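Local coordinates for protein arginase (Glaciozyma antarctica, PDB 5YNL) that probably hydrolyses L-arginine to L-ornithine and urea, as arginases do, in a cold-adapted Antarctic yeast, at residues L147-A158 and L324-I332; Y169-H180 and R279-A289. All blocks are in the same frame, centred on the assembly; numbering follows the deposited sequence. Where two conformers were deposited one is given.

Interaction 1: residues L147-A158 and L324-I332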
loop_
_atom_site.group_PDB
_atom_site.type_symbol
_atom_site.label_atom_id
_atom_site.label_comp_id
_atom_site.label_asym_id
_atom_site.label_seq_id
_atom_site.Cartn_x
_atom_site.Cartn_y
_atom_site.Cartn_z
ATOM N N LEU A 147 10.664 -3.919 -7.732
ATOM C CA LEU A 147 9.707 -3.093 -7.002
ATOM C C LEU A 147 8.360 -3.733 -7.320
ATOM O O LEU A 147 7.971 -3.761 -8.479
ATOM C CB LEU A 147 9.758 -1.647 -7.509
ATOM C CG LEU A 147 9.258 -0.505 -6.616
ATOM C CD1 LEU A 147 9.694 0.818 -7.212
ATOM C CD2 LEU A 147 7.739 -0.560 -6.464
ATOM N N THR A 148 7.677 -4.295 -6.324
ATOM C CA THR A 148 6.422 -5.015 -6.575
ATOM C C THR A 148 5.224 -4.063 -6.566
ATOM O O THR A 148 4.873 -3.479 -5.524
ATOM C CB THR A 148 6.186 -6.105 -5.539
ATOM O OG1 THR A 148 7.406 -6.837 -5.347
ATOM C CG2 THR A 148 5.062 -7.035 -5.981
ATOM N N VAL A 149 4.605 -3.901 -7.728
ATOM C CA VAL A 149 3.403 -3.089 -7.848
ATOM C C VAL A 149 2.198 -4.013 -7.688
ATOM O O VAL A 149 1.909 -4.810 -8.585
ATOM C CB VAL A 149 3.337 -2.353 -9.220
ATOM C CG1 VAL A 149 2.082 -1.490 -9.319
ATOM C CG2 VAL A 149 4.596 -1.495 -9.439
ATOM N N THR A 150 1.506 -3.934 -6.549
ATOM C CA THR A 150 0.293 -4.735 -6.393
ATOM C C THR A 150 -0.929 -3.924 -6.783
ATOM O O THR A 150 -1.225 -2.859 -6.191
ATOM C CB THR A 150 0.095 -5.328 -4.995
ATOM O OG1 THR A 150 1.317 -5.918 -4.541
ATOM C CG2 THR A 150 -0.978 -6.403 -5.044
ATOM N N LEU A 151 -1.618 -4.433 -7.807
ATOM C CA LEU A 151 -2.817 -3.807 -8.325
ATOM C C LEU A 151 -3.972 -4.535 -7.694
ATOM O O LEU A 151 -4.226 -5.711 -7.989
ATOM C CB LEU A 151 -2.881 -3.919 -9.847
ATOM C CG LEU A 151 -1.753 -3.167 -10.543
ATOM C CD1 LEU A 151 -1.930 -3.182 -12.066
ATOM C CD2 LEU A 151 -1.650 -1.731 -9.995
ATOM N N GLY A 152 -4.683 -3.845 -6.816
ATOM C CA GLY A 152 -5.699 -4.547 -6.080
ATOM C C GLY A 152 -7.149 -4.183 -6.300
ATOM O O GLY A 152 -7.533 -3.147 -6.894
ATOM N N GLY A 153 -7.962 -5.115 -5.830
ATOM C CA GLY A 153 -9.260 -4.784 -5.330
ATOM C C GLY A 153 -9.014 -4.345 -3.896
ATOM O O GLY A 153 -8.405 -3.303 -3.632
ATOM N N ASP A 154 -9.440 -5.192 -2.972
ATOM C CA ASP A 154 -9.632 -4.819 -1.586
ATOM C C ASP A 154 -8.339 -4.513 -0.838
ATOM O O ASP A 154 -7.306 -5.107 -1.109
ATOM C CB ASP A 154 -10.364 -5.948 -0.887
ATOM C CG ASP A 154 -10.910 -5.532 0.425
ATOM O OD1 ASP A 154 -12.037 -4.995 0.424
ATOM O OD2 ASP A 154 -10.209 -5.718 1.449
ATOM N N HIS A 155 -8.403 -3.587 0.109
ATOM C CA HIS A 155 -7.225 -3.251 0.894
ATOM C C HIS A 155 -6.813 -4.364 1.890
ATOM O O HIS A 155 -5.653 -4.429 2.304
ATOM C CB HIS A 155 -7.366 -1.873 1.567
ATOM C CG HIS A 155 -6.059 -1.150 1.744
ATOM N ND1 HIS A 155 -5.975 0.146 2.208
ATOM C CD2 HIS A 155 -4.786 -1.555 1.523
ATOM C CE1 HIS A 155 -4.706 0.519 2.243
ATOM N NE2 HIS A 155 -3.967 -0.498 1.839
ATOM N N SER A 156 -7.733 -5.264 2.235
ATOM C CA SER A 156 -7.363 -6.412 3.073
ATOM C C SER A 156 -6.237 -7.225 2.437
ATOM O O SER A 156 -5.512 -7.952 3.134
ATOM C CB SER A 156 -8.568 -7.312 3.400
ATOM O OG SER A 156 -9.199 -7.835 2.231
ATOM N N LEU A 157 -6.095 -7.096 1.114
ATOM C CA LEU A 157 -5.013 -7.743 0.370
ATOM C C LEU A 157 -3.637 -7.256 0.849
ATOM O O LEU A 157 -2.610 -7.919 0.583
ATOM C CB LEU A 157 -5.151 -7.477 -1.124
ATOM C CG LEU A 157 -6.074 -8.335 -1.979
ATOM C CD1 LEU A 157 -7.150 -9.055 -1.157
ATOM C CD2 LEU A 157 -6.707 -7.468 -3.047
ATOM N N ALA A 158 -3.618 -6.112 1.547
ATOM C CA ALA A 158 -2.379 -5.636 2.170
ATOM C C ALA A 158 -1.813 -6.601 3.227
ATOM O O ALA A 158 -0.645 -6.503 3.596
ATOM C CB ALA A 158 -2.521 -4.238 2.731
ATOM N N LEU A 324 11.531 3.494 -1.963
ATOM C CA LEU A 324 10.361 2.661 -2.255
ATOM C C LEU A 324 10.720 1.271 -2.834
ATOM O O LEU A 324 11.422 1.165 -3.837
ATOM C CB LEU A 324 9.431 3.406 -3.208
ATOM C CG LEU A 324 8.138 2.699 -3.613
ATOM C CD1 LEU A 324 7.092 2.827 -2.497
ATOM C CD2 LEU A 324 7.618 3.289 -4.938
ATOM N N VAL A 325 10.231 0.211 -2.201
ATOM C CA VAL A 325 10.403 -1.124 -2.764
ATOM C C VAL A 325 9.068 -1.772 -3.133
ATOM O O VAL A 325 9.022 -2.634 -4.004
ATOM C CB VAL A 325 11.175 -2.058 -1.822
ATOM C CG1 VAL A 325 12.622 -1.575 -1.648
ATOM C CG2 VAL A 325 10.461 -2.153 -0.468
ATOM N N SER A 326 7.986 -1.346 -2.488
ATOM C CA SER A 326 6.665 -1.898 -2.769
ATOM C C SER A 326 5.576 -0.853 -2.806
ATOM O O SER A 326 5.528 0.049 -1.958
ATOM C CB SER A 326 6.280 -2.970 -1.758
ATOM O OG SER A 326 6.801 -4.217 -2.144
ATOM N N LEU A 327 4.699 -1.009 -3.790
ATOM C CA LEU A 327 3.590 -0.104 -4.040
ATOM C C LEU A 327 2.312 -0.912 -4.230
ATOM O O LEU A 327 2.253 -1.784 -5.122
ATOM C CB LEU A 327 3.864 0.675 -5.330
ATOM C CG LEU A 327 2.728 1.503 -5.934
ATOM C CD1 LEU A 327 2.344 2.638 -4.984
ATOM C CD2 LEU A 327 3.158 2.027 -7.275
ATOM N N ASP A 328 1.305 -0.641 -3.400
ATOM C CA ASP A 328 -0.028 -1.166 -3.653
ATOM C C ASP A 328 -0.906 -0.044 -4.213
ATOM O O ASP A 328 -0.887 1.088 -3.695
ATOM C CB ASP A 328 -0.705 -1.644 -2.373
ATOM C CG ASP A 328 0.159 -2.543 -1.529
ATOM O OD1 ASP A 328 1.111 -3.181 -2.039
ATOM O OD2 ASP A 328 -0.158 -2.615 -0.324
ATOM N N ILE A 329 -1.689 -0.357 -5.237
ATOM C CA ILE A 329 -2.705 0.566 -5.712
ATOM C C ILE A 329 -4.022 -0.195 -5.561
ATOM O O ILE A 329 -4.336 -1.074 -6.390
ATOM C CB ILE A 329 -2.503 0.920 -7.197
ATOM C CG1 ILE A 329 -1.091 1.447 -7.459
ATOM C CG2 ILE A 329 -3.603 1.889 -7.682
ATOM C CD1 ILE A 329 -0.861 2.908 -7.084
ATOM N N MET A 330 -4.789 0.112 -4.518
ATOM C CA MET A 330 -5.915 -0.739 -4.160
ATOM C C MET A 330 -7.276 -0.112 -4.496
ATOM O O MET A 330 -7.378 1.102 -4.715
ATOM C CB MET A 330 -5.834 -1.062 -2.664
ATOM C CG MET A 330 -4.532 -1.733 -2.214
ATOM S SD MET A 330 -4.299 -3.457 -2.726
ATOM C CE MET A 330 -3.116 -4.007 -1.494
ATOM N N GLU A 331 -8.313 -0.941 -4.527
ATOM C CA GLU A 331 -9.686 -0.476 -4.734
ATOM C C GLU A 331 -9.872 0.445 -5.942
ATOM O O GLU A 331 -10.588 1.442 -5.878
ATOM C CB GLU A 331 -10.257 0.141 -3.453
ATOM C CG GLU A 331 -10.436 -0.882 -2.332
ATOM C CD GLU A 331 -11.235 -0.358 -1.141
ATOM O OE1 GLU A 331 -12.239 0.379 -1.348
ATOM O OE2 GLU A 331 -10.859 -0.706 0.007
ATOM N N ILE A 332 -9.238 0.065 -7.048
ATOM C CA ILE A 332 -9.225 0.849 -8.277
ATOM C C ILE A 332 -10.632 1.060 -8.860
ATOM O O ILE A 332 -10.997 2.187 -9.190
ATOM C CB ILE A 332 -8.276 0.210 -9.317
ATOM C CG1 ILE A 332 -6.819 0.359 -8.867
ATOM C CG2 ILE A 332 -8.483 0.819 -10.697
ATOM C CD1 ILE A 332 -5.904 -0.731 -9.376
HETATM O O HOH W 1 3.047 -4.532 -3.374
HETATM O O HOH W 2 9.604 -5.453 -3.601
#

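Interaction 2: residues Y169-H180 and R279-A289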
loop_
_atom_site.group_PDB
_atom_site.type_symbol
_atom_site.label_atom_id
_atom_site.label_comp_id
_atom_site.label_asym_id
_atom_site.label_seq_id
_atom_site.Cartn_x
_atom_site.Cartn_y
_atom_site.Cartn_z
ATOM N N TYR A 169 11.945 -7.477 3.381
ATOM C CA TYR A 169 12.510 -6.306 4.037
ATOM C C TYR A 169 11.947 -6.173 5.446
ATOM O O TYR A 169 10.950 -5.472 5.658
ATOM C CB TYR A 169 12.221 -5.027 3.235
ATOM C CG TYR A 169 12.778 -5.021 1.824
ATOM C CD1 TYR A 169 14.139 -4.886 1.593
ATOM C CD2 TYR A 169 11.931 -5.130 0.718
ATOM C CE1 TYR A 169 14.650 -4.867 0.308
ATOM C CE2 TYR A 169 12.435 -5.113 -0.583
ATOM C CZ TYR A 169 13.801 -4.979 -0.783
ATOM O OH TYR A 169 14.315 -4.961 -2.070
ATOM N N PRO A 170 12.562 -6.874 6.411
ATOM C CA PRO A 170 12.111 -6.805 7.804
ATOM C C PRO A 170 12.323 -5.420 8.374
ATOM O O PRO A 170 11.704 -5.072 9.372
ATOM C CB PRO A 170 13.032 -7.790 8.532
ATOM C CG PRO A 170 13.487 -8.733 7.468
ATOM C CD PRO A 170 13.575 -7.920 6.201
ATOM N N GLU A 171 13.194 -4.635 7.757
ATOM C CA GLU A 171 13.425 -3.287 8.243
ATOM C C GLU A 171 12.669 -2.231 7.448
ATOM O O GLU A 171 12.993 -1.039 7.529
ATOM C CB GLU A 171 14.925 -2.985 8.280
ATOM C CG GLU A 171 15.719 -3.908 9.250
ATOM C CD GLU A 171 15.213 -3.806 10.679
ATOM O OE1 GLU A 171 14.568 -2.787 11.009
ATOM O OE2 GLU A 171 15.450 -4.729 11.481
ATOM N N ALA A 172 11.647 -2.649 6.699
ATOM C CA ALA A 172 10.860 -1.688 5.913
ATOM C C ALA A 172 9.929 -0.864 6.806
ATOM O O ALA A 172 9.694 -1.213 7.969
ATOM C CB ALA A 172 10.060 -2.398 4.840
ATOM N N CYS A 173 9.381 0.215 6.267
ATOM C CA CYS A 173 8.329 0.927 6.971
ATOM C C CYS A 173 7.083 0.967 6.083
ATOM O O CYS A 173 7.178 0.682 4.888
ATOM C CB CYS A 173 8.794 2.334 7.326
ATOM S SG CYS A 173 9.042 3.400 5.923
ATOM N N LEU A 174 5.922 1.311 6.637
ATOM C CA LEU A 174 4.693 1.216 5.858
ATOM C C LEU A 174 3.912 2.514 5.873
ATOM O O LEU A 174 3.561 3.033 6.953
ATOM C CB LEU A 174 3.815 0.079 6.381
ATOM C CG LEU A 174 2.368 -0.118 5.881
ATOM C CD1 LEU A 174 2.290 -0.289 4.366
ATOM C CD2 LEU A 174 1.722 -1.320 6.583
ATOM N N ILE A 175 3.630 3.044 4.683
ATOM C CA ILE A 175 2.818 4.254 4.590
ATOM C C ILE A 175 1.477 3.864 4.001
ATOM O O ILE A 175 1.388 3.349 2.882
ATOM C CB ILE A 175 3.501 5.327 3.740
ATOM C CG1 ILE A 175 4.807 5.735 4.412
ATOM C CG2 ILE A 175 2.600 6.584 3.565
ATOM C CD1 ILE A 175 5.535 6.776 3.644
ATOM N N TRP A 176 0.429 4.084 4.772
ATOM C CA TRP A 176 -0.852 3.514 4.438
ATOM C C TRP A 176 -1.754 4.693 4.093
ATOM O O TRP A 176 -1.999 5.570 4.935
ATOM C CB TRP A 176 -1.363 2.757 5.652
ATOM C CG TRP A 176 -2.620 1.989 5.477
ATOM C CD1 TRP A 176 -3.899 2.484 5.431
ATOM C CD2 TRP A 176 -2.739 0.566 5.417
ATOM N NE1 TRP A 176 -4.799 1.446 5.308
ATOM C CE2 TRP A 176 -4.111 0.263 5.297
ATOM C CE3 TRP A 176 -1.815 -0.478 5.427
ATOM C CZ2 TRP A 176 -4.576 -1.052 5.178
ATOM C CZ3 TRP A 176 -2.275 -1.772 5.314
ATOM C CH2 TRP A 176 -3.641 -2.052 5.196
ATOM N N VAL A 177 -2.213 4.738 2.848
ATOM C CA VAL A 177 -3.050 5.836 2.390
ATOM C C VAL A 177 -4.478 5.333 2.159
ATOM O O VAL A 177 -4.739 4.508 1.266
ATOM C CB VAL A 177 -2.471 6.480 1.120
ATOM C CG1 VAL A 177 -3.365 7.657 0.656
ATOM C CG2 VAL A 177 -1.019 6.956 1.368
ATOM N N ASP A 178 -5.407 5.825 2.980
ATOM C CA ASP A 178 -6.756 5.258 3.038
ATOM C C ASP A 178 -7.620 6.158 3.896
ATOM O O ASP A 178 -7.114 6.873 4.772
ATOM C CB ASP A 178 -6.710 3.842 3.649
ATOM C CG ASP A 178 -7.941 3.000 3.315
ATOM O OD1 ASP A 178 -9.068 3.463 3.586
ATOM O OD2 ASP A 178 -7.789 1.876 2.787
ATOM N N ALA A 179 -8.919 6.143 3.610
ATOM C CA ALA A 179 -9.892 6.852 4.431
ATOM C C ALA A 179 -10.136 6.056 5.705
ATOM O O ALA A 179 -10.686 6.578 6.682
ATOM C CB ALA A 179 -11.192 7.030 3.660
ATOM N N HIS A 180 -9.733 4.784 5.678
ATOM C CA HIS A 180 -10.007 3.848 6.766
ATOM C C HIS A 180 -8.736 3.310 7.389
ATOM O O HIS A 180 -7.772 3.018 6.689
ATOM C CB HIS A 180 -10.809 2.661 6.239
ATOM C CG HIS A 180 -11.965 3.048 5.386
ATOM N ND1 HIS A 180 -12.944 3.928 5.812
ATOM C CD2 HIS A 180 -12.310 2.687 4.128
ATOM C CE1 HIS A 180 -13.838 4.081 4.857
ATOM N NE2 HIS A 180 -13.477 3.337 3.820
ATOM N N ARG A 279 15.329 3.195 5.677
ATOM C CA ARG A 279 14.406 2.057 5.602
ATOM C C ARG A 279 13.709 1.936 4.249
ATOM O O ARG A 279 13.285 2.948 3.676
ATOM C CB ARG A 279 13.331 2.175 6.700
ATOM C CG ARG A 279 13.841 1.927 8.149
ATOM C CD ARG A 279 12.678 1.886 9.113
ATOM N NE ARG A 279 13.073 1.883 10.518
ATOM C CZ ARG A 279 13.333 0.790 11.239
ATOM N NH1 ARG A 279 13.678 0.915 12.507
ATOM N NH2 ARG A 279 13.259 -0.417 10.702
ATOM N N PRO A 280 13.572 0.699 3.739
ATOM C CA PRO A 280 12.769 0.506 2.520
ATOM C C PRO A 280 11.352 1.009 2.788
ATOM O O PRO A 280 10.910 0.920 3.930
ATOM C CB PRO A 280 12.744 -1.022 2.349
ATOM C CG PRO A 280 13.949 -1.518 3.104
ATOM C CD PRO A 280 14.077 -0.573 4.281
ATOM N N ILE A 281 10.663 1.540 1.783
ATOM C CA ILE A 281 9.311 2.042 1.987
ATOM C C ILE A 281 8.283 1.163 1.265
ATOM O O ILE A 281 8.437 0.863 0.067
ATOM C CB ILE A 281 9.160 3.515 1.491
ATOM C CG1 ILE A 281 9.723 4.492 2.529
ATOM C CG2 ILE A 281 7.693 3.856 1.194
ATOM C CD1 ILE A 281 10.028 5.931 1.974
ATOM N N HIS A 282 7.233 0.778 1.991
ATOM C CA HIS A 282 6.082 0.118 1.410
ATOM C C HIS A 282 4.963 1.151 1.367
ATOM O O HIS A 282 4.460 1.584 2.420
ATOM C CB HIS A 282 5.655 -1.104 2.246
ATOM C CG HIS A 282 4.682 -2.018 1.563
ATOM N ND1 HIS A 282 4.108 -1.739 0.336
ATOM C CD2 HIS A 282 4.168 -3.213 1.939
ATOM C CE1 HIS A 282 3.300 -2.721 -0.012
ATOM N NE2 HIS A 282 3.312 -3.626 0.951
ATOM N N LEU A 283 4.578 1.566 0.169
ATOM C CA LEU A 283 3.478 2.530 0.057
ATOM C C LEU A 283 2.224 1.807 -0.362
ATOM O O LEU A 283 2.109 1.350 -1.523
ATOM C CB LEU A 283 3.786 3.656 -0.945
ATOM C CG LEU A 283 2.715 4.725 -1.203
ATOM C CD1 LEU A 283 2.254 5.455 0.088
ATOM C CD2 LEU A 283 3.271 5.731 -2.183
ATOM N N SER A 284 1.284 1.685 0.576
ATOM C CA SER A 284 0.049 0.950 0.286
ATOM C C SER A 284 -1.086 1.948 0.074
ATOM O O SER A 284 -1.669 2.453 1.047
ATOM C CB SER A 284 -0.277 -0.023 1.420
ATOM O OG SER A 284 -1.138 -1.044 0.957
ATOM N N PHE A 285 -1.377 2.226 -1.197
ATOM C CA PHE A 285 -2.258 3.327 -1.596
ATOM C C PHE A 285 -3.654 2.849 -2.018
ATOM O O PHE A 285 -3.797 2.101 -2.992
ATOM C CB PHE A 285 -1.632 4.102 -2.764
ATOM C CG PHE A 285 -2.098 5.527 -2.865
ATOM C CD1 PHE A 285 -3.429 5.825 -3.126
ATOM C CD2 PHE A 285 -1.207 6.567 -2.695
ATOM C CE1 PHE A 285 -3.852 7.161 -3.199
ATOM C CE2 PHE A 285 -1.626 7.873 -2.775
ATOM C CZ PHE A 285 -2.954 8.175 -3.019
ATOM N N ASP A 286 -4.678 3.289 -1.293
ATOM C CA ASP A 286 -6.040 2.917 -1.611
ATOM C C ASP A 286 -6.671 4.115 -2.248
ATOM O O ASP A 286 -6.658 5.205 -1.688
ATOM C CB ASP A 286 -6.822 2.571 -0.354
ATOM C CG ASP A 286 -8.168 1.975 -0.666
ATOM O OD1 ASP A 286 -9.013 2.677 -1.266
ATOM O OD2 ASP A 286 -8.386 0.791 -0.327
ATOM N N VAL A 287 -7.238 3.900 -3.423
ATOM C CA VAL A 287 -7.843 4.954 -4.220
ATOM C C VAL A 287 -9.107 5.543 -3.578
ATOM O O VAL A 287 -9.486 6.664 -3.897
ATOM C CB VAL A 287 -8.045 4.430 -5.646
ATOM C CG1 VAL A 287 -8.761 5.419 -6.529
ATOM C CG2 VAL A 287 -6.687 4.114 -6.229
ATOM N N ASP A 288 -9.724 4.827 -2.637
ATOM C CA ASP A 288 -10.851 5.397 -1.887
ATOM C C ASP A 288 -10.468 6.599 -0.988
ATOM O O ASP A 288 -11.341 7.280 -0.439
ATOM C CB ASP A 288 -11.666 4.313 -1.135
ATOM C CG ASP A 288 -11.168 4.028 0.305
ATOM O OD1 ASP A 288 -10.028 4.401 0.695
ATOM O OD2 ASP A 288 -11.941 3.384 1.063
ATOM N N ALA A 289 -9.169 6.865 -0.849
ATOM C CA ALA A 289 -8.747 8.045 -0.100
ATOM C C ALA A 289 -8.894 9.295 -0.961
ATOM O O ALA A 289 -8.810 10.423 -0.440
ATOM C CB ALA A 289 -7.320 7.903 0.438
#

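Interaction 1: residues L147-A158 and L324-I332
Thr150 is gripped by the neighbouring strand through both its backbone polar atoms: its N donates to Leu327 O at 2.7 Å, and its O accepts from Ile329 N, also at 2.7 Å. Leu327 N to Thr148 O and Gly152 N to Ile329 O, the latter almost straight (176°), carry this parallel ladder further each way. The side chains of Thr150 and Asp328 lie side by side on one face, with OG1 and OD1 3.7 Å apart. One water bonds both and also Thr148 O, while Thr161 OG1 hydrogen-bonds to the same two side-chain oxygens. A second water links Thr148 OG1 to Val325 O.

Packing then centres on Met330. Bent at chi2 (-72°), it crosses His155 at about a right angle, CG lying 3.7 Å from His155 CD2, and lays CE 4.0 Å from Leu157 CB. Its SD sits 3.8 Å from Gly152 CA, where a side chain on the glycine would collide with the sulfur. Leu147 CD1 meets Leu324 CD2 at 3.9 Å.

These are two inner strands of the parallel arginase sheet: 147-152 also pairs with strand 57-63, 324-330 lies next to strand 281-286, and Val138 of helix 124-142 packs on Thr148 and Thr150.

Interaction 2: residues Y169-H180 and R279-A289
Cys173 to Val177 pair in parallel with Ile281 to Phe285, two inner strands of the arginase alpha/beta fold, whose C-terminal ends carry the DAHAD and DVD sequence motifs of the family. Six backbone hydrogen bonds zip them, from Cys173 N to Pro280 O (2.9 Å) to Asp286 N to Val177 O (2.8 Å).

The salt bridge lies at the N-terminal end of the strand pair. Arg279 runs extended past the Glu171 carbonyl, and its NH2 holds two acceptors: Glu171 OE1 in a 2.7 Å salt bridge, and Glu171 O at 3.2 Å, approached from above the carbonyl plane. A bend in Glu171 (chi2 -59°) swings OE1 round to that same nitrogen. A methionine in place of Arg279 would probably leave the Glu171 carboxylate without its mate and free to turn.

Acidic groups gather at the C-terminal ends. Asp178 OD1 is 3.2 Å from Asp288 OD1, with the carboxylate planes nearly perpendicular; Asp286 and His180 stand close by. This cluster is consistent with the two-manganese site of arginases. Asp178 OD1 and Asp286 OD1 each also close an Asx turn.

Among the apolar contacts, Pro280 CG packs 3.7 Å from Tyr169 CD1, and Ile175 CG2 meets Leu283 CD1. Farther along this strand pair, Val177 CG1 sits over the face of the Phe285 ring, 3.8 Å from its centroid and 13° off the normal.

In the fold
Both interactions are parallel strand pairs of one sheet, side by side through neighbouring strands 324-330 and 281-286, their centres about 9 Å apart. Interaction 1 is buried almost throughout, its polar face served by threonines, Asp328 and two bridging waters. Interaction 2 is equally buried along its strands but most exposed at the N-terminal end, at Glu171, where an ion pair takes over, and partly open at the other. Their C-terminal ends converge: the His155 ring stacks on Trp176 and its ND1 hydrogen-bonds to Asp178 OD2, while Glu331 lies close to Asp286. The four segments thus share one rim, where His155, Asp178, Asp286 and Asp288 probably correspond to metal-binding residues of other arginases.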